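Local coordinates for putative NADH-depentdent flavin oxidoreductase (Cupriavidus metallidurans, PDB 5OCS), which acts as an FMN-binding ene-reductase of the Old Yellow Enzyme family, probably drawing its reducing equivalents from a nicotinamide coenzyme, at residues Y183-F188 and M208-E213. Numbering follows the deposited sequence.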
ATOM      1  N   TYR D 183      -2.557  25.794  14.172  1.00 10.72           N
ATOM      2  CA  TYR D 183      -2.740  26.416  12.877  1.00 10.62           C
ATOM      3  C   TYR D 183      -3.720  27.601  12.957  1.00 10.81           C
ATOM      4  O   TYR D 183      -4.094  28.053  14.056  1.00 10.02           O
ATOM      5  CB  TYR D 183      -3.102  25.365  11.805  1.00 10.53           C
ATOM      6  CG  TYR D 183      -1.976  24.377  11.566  1.00 10.95           C
ATOM      7  CD1 TYR D 183      -0.644  24.816  11.373  1.00 10.48           C
ATOM      8  CD2 TYR D 183      -2.216  23.017  11.538  1.00 11.04           C
ATOM      9  CE1 TYR D 183       0.397  23.924  11.165  1.00 11.16           C
ATOM     10  CE2 TYR D 183      -1.194  22.111  11.283  1.00 11.05           C
ATOM     11  CZ  TYR D 183       0.117  22.560  11.113  1.00 11.36           C
ATOM     12  OH  TYR D 183       1.143  21.664  10.883  1.00 10.91           O
ATOM     13  N   LEU D 184      -4.148  28.122  11.816  1.00  9.92           N
ATOM     14  CA  LEU D 184      -4.783  29.437  11.823  1.00 10.77           C
ATOM     15  C   LEU D 184      -5.974  29.567  12.772  1.00 10.83           C
ATOM     16  O   LEU D 184      -6.090  30.539  13.576  1.00 11.18           O
ATOM     17  CB  LEU D 184      -5.204  29.836  10.405  1.00 10.79           C
ATOM     18  CG  LEU D 184      -5.908  31.183  10.352  1.00 11.28           C
ATOM     19  CD1 LEU D 184      -4.902  32.277  10.597  1.00 11.47           C
ATOM     20  CD2 LEU D 184      -6.761  31.379   9.091  1.00 11.58           C
ATOM     21  N   LEU D 185      -6.904  28.622  12.663  1.00 10.40           N
ATOM     22  CA  LEU D 185      -8.088  28.674  13.499  1.00 10.62           C
ATOM     23  C   LEU D 185      -7.766  28.567  14.990  1.00 10.85           C
ATOM     24  O   LEU D 185      -8.300  29.321  15.807  1.00  9.73           O
ATOM     25  CB  LEU D 185      -9.117  27.683  13.054  1.00 10.83           C
ATOM     26  CG  LEU D 185     -10.075  28.211  12.020  1.00 12.45           C
ATOM     27  CD1 LEU D 185      -9.463  28.976  10.865  1.00 13.14           C
ATOM     28  CD2 LEU D 185     -10.971  27.104  11.503  1.00 12.87           C
ATOM     29  N   HIS D 186      -6.825  27.689  15.326  1.00 10.84           N
ATOM     30  CA  HIS D 186      -6.382  27.532  16.713  1.00 10.84           C
ATOM     31  C   HIS D 186      -5.724  28.866  17.227  1.00 11.21           C
ATOM     32  O   HIS D 186      -5.902  29.246  18.393  1.00 11.03           O
ATOM     33  CB  HIS D 186      -5.425  26.351  16.781  1.00 11.51           C
ATOM     34  CG  HIS D 186      -5.078  25.901  18.166  1.00 13.23           C
ATOM     35  ND1 HIS D 186      -4.420  24.710  18.402  1.00 14.56           N
ATOM     36  CD2 HIS D 186      -5.282  26.454  19.383  1.00 14.93           C
ATOM     37  CE1 HIS D 186      -4.226  24.552  19.697  1.00 15.76           C
ATOM     38  NE2 HIS D 186      -4.738  25.602  20.317  1.00 15.83           N
ATOM     39  N   GLN D 187      -5.003  29.555  16.338  1.00 10.50           N
ATOM     40  CA  GLN D 187      -4.387  30.836  16.654  1.00 10.88           C
ATOM     41  C   GLN D 187      -5.457  31.837  17.067  1.00 11.29           C
ATOM     42  O   GLN D 187      -5.214  32.609  17.973  1.00 11.45           O
ATOM     43  CB  GLN D 187      -3.583  31.398  15.489  1.00 10.51           C
ATOM     44  CG  GLN D 187      -2.333  30.587  15.214  1.00 10.67           C
ATOM     45  CD  GLN D 187      -1.803  30.701  13.794  1.00 11.31           C
ATOM     46  OE1 GLN D 187      -1.867  31.773  13.186  1.00 11.48           O
ATOM     47  NE2 GLN D 187      -1.203  29.605  13.278  1.00 11.10           N
ATOM     48  N   PHE D 188      -6.607  31.840  16.398  1.00 10.66           N
ATOM     49  CA  PHE D 188      -7.712  32.696  16.796  1.00 11.46           C
ATOM     50  C   PHE D 188      -8.293  32.255  18.125  1.00 11.16           C
ATOM     51  O   PHE D 188      -8.634  33.113  18.968  1.00 11.35           O
ATOM     52  CB  PHE D 188      -8.811  32.773  15.740  1.00 11.23           C
ATOM     53  CG  PHE D 188      -8.582  33.828  14.693  1.00 11.41           C
ATOM     54  CD1 PHE D 188      -7.809  33.560  13.568  1.00 12.19           C
ATOM     55  CD2 PHE D 188      -9.163  35.090  14.794  1.00 12.22           C
ATOM     56  CE1 PHE D 188      -7.627  34.509  12.582  1.00 12.40           C
ATOM     57  CE2 PHE D 188      -8.995  36.028  13.814  1.00 11.91           C
ATOM     58  CZ  PHE D 188      -8.210  35.764  12.702  1.00 13.74           C
ATOM     59  N   MET D 208     -13.785  32.494  19.432  1.00 14.22           N
ATOM     60  CA  MET D 208     -14.420  31.421  18.648  1.00 14.59           C
ATOM     61  C   MET D 208     -15.093  31.961  17.399  1.00 14.96           C
ATOM     62  O   MET D 208     -15.476  31.174  16.533  1.00 14.21           O
ATOM     63  CB  MET D 208     -15.464  30.712  19.496  1.00 15.52           C
ATOM     64  CG  MET D 208     -14.916  29.972  20.690  1.00 15.39           C
ATOM     65  SD  MET D 208     -16.090  28.918  21.544  1.00 18.00           S
ATOM     66  CE  MET D 208     -17.345  30.122  22.022  1.00 16.90           C
ATOM     67  N   ARG D 209     -15.300  33.274  17.331  1.00 14.54           N
ATOM     68  CA  ARG D 209     -16.091  33.892  16.288  1.00 15.27           C
ATOM     69  C   ARG D 209     -15.586  33.568  14.879  1.00 14.33           C
ATOM     70  O   ARG D 209     -16.369  33.143  14.057  1.00 13.53           O
ATOM     71  CB  ARG D 209     -16.147  35.428  16.459  1.00 16.76           C
ATOM     72  CG  ARG D 209     -17.187  36.152  15.574  1.00 17.48           C
ATOM     73  CD  ARG D 209     -17.253  37.664  15.847  1.00 19.07           C
ATOM     74  NE  ARG D 209     -17.353  37.952  17.282  1.00 20.30           N
ATOM     75  CZ  ARG D 209     -18.439  37.726  18.027  1.00 23.73           C
ATOM     76  NH1 ARG D 209     -19.554  37.242  17.491  1.00 26.00           N
ATOM     77  NH2 ARG D 209     -18.418  37.966  19.336  1.00 22.70           N
ATOM     78  N   PHE D 210     -14.302  33.791  14.595  1.00 13.23           N
ATOM     79  CA  PHE D 210     -13.806  33.550  13.237  1.00 13.22           C
ATOM     80  C   PHE D 210     -13.762  32.057  12.889  1.00 12.73           C
ATOM     81  O   PHE D 210     -14.255  31.677  11.794  1.00 11.94           O
ATOM     82  CB  PHE D 210     -12.461  34.217  13.012  1.00 12.98           C
ATOM     83  CG  PHE D 210     -11.915  34.057  11.604  1.00 14.00           C
ATOM     84  CD1 PHE D 210     -12.639  34.516  10.492  1.00 14.50           C
ATOM     85  CD2 PHE D 210     -10.724  33.384  11.375  1.00 13.72           C
ATOM     86  CE1 PHE D 210     -12.141  34.385   9.202  1.00 14.43           C
ATOM     87  CE2 PHE D 210     -10.207  33.254  10.071  1.00 15.54           C
ATOM     88  CZ  PHE D 210     -10.921  33.754   8.987  1.00 15.06           C
ATOM     89  N   PRO D 211     -13.226  31.191  13.794  1.00 12.19           N
ATOM     90  CA  PRO D 211     -13.352  29.751  13.521  1.00 12.09           C
ATOM     91  C   PRO D 211     -14.806  29.290  13.226  1.00 12.87           C
ATOM     92  O   PRO D 211     -15.043  28.485  12.305  1.00 12.50           O
ATOM     93  CB  PRO D 211     -12.840  29.102  14.813  1.00 12.64           C
ATOM     94  CG  PRO D 211     -11.775  30.071  15.241  1.00 12.37           C
ATOM     95  CD  PRO D 211     -12.306  31.433  14.925  1.00 12.98           C
ATOM     96  N   LEU D 212     -15.770  29.821  13.992  1.00 13.37           N
ATOM     97  CA  LEU D 212     -17.172  29.493  13.741  1.00 13.72           C
ATOM     98  C   LEU D 212     -17.701  30.114  12.450  1.00 14.48           C
ATOM     99  O   LEU D 212     -18.535  29.470  11.789  1.00 15.18           O
ATOM    100  CB  LEU D 212     -18.046  29.809  14.960  1.00 14.22           C
ATOM    101  CG  LEU D 212     -17.748  28.882  16.139  1.00 13.95           C
ATOM    102  CD1 LEU D 212     -18.441  29.380  17.397  1.00 14.85           C
ATOM    103  CD2 LEU D 212     -18.120  27.447  15.881  1.00 14.54           C
ATOM    104  N   GLU D 213     -17.234  31.303  12.065  1.00 13.79           N
ATOM    105  CA  GLU D 213     -17.578  31.885  10.730  1.00 14.39           C
ATOM    106  C   GLU D 213     -17.106  30.972   9.603  1.00 14.20           C
ATOM    107  O   GLU D 213     -17.814  30.733   8.615  1.00 13.93           O
ATOM    108  CB  GLU D 213     -16.993  33.266  10.513  1.00 15.57           C
ATOM    109  CG  GLU D 213     -17.704  34.328  11.359  1.00 16.82           C
ATOM    110  CD  GLU D 213     -17.040  35.657  11.316  1.00 18.08           C
ATOM    111  OE1 GLU D 213     -15.977  35.772  10.663  1.00 20.19           O
ATOM    112  OE2 GLU D 213     -17.590  36.607  11.932  1.00 20.63           O
TER
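F188 and F210 meet ring against ring between two short helical segments that run roughly antiparallel, at 149°, their axes 8.5 Å apart at closest approach. From its CB outward, F210 works along the F188 ring and beyond it. CB lies over the F188 face, 4.2 Å from the ring centroid, in a CH-pi contact. With CG anti to the backbone N (chi1 -178°), the CD2 side of the ring is turned to that same face; CD2 sits above its centre and comes within 3.5 Å of F188 CE1. CE2, the next atom out, is shared between F188 CE1 and L184 CD2, the latter 4.0 Å away and close to the plane of the F210 ring. The two aromatic planes are inclined at 44°, an oblique pairing with centroids 4.6 Å apart.

P211 packs beside this pair. Its CD packs on F188 CB at 3.8 Å, while CB meets L185 CG and CG rests against the carbonyl O of L185. Lacking an N-H, P211 breaks the hydrogen-bond pattern of its helix, which kinks here, and the backbones come near enough to bring the CA atoms of L185 and P211 to 5.4 Å. No hydrogen bond crosses the interface, which is wholly apolar packing apart from that carbonyl.

In the TIM barrel, helix 184-189 follows strand 175-179, and helix 204-221 precedes strand 228-233. M153 of helix 150-169 touches both phenylalanines, and I156 and R157 also reach F210, so three helices converge on the aromatic pair.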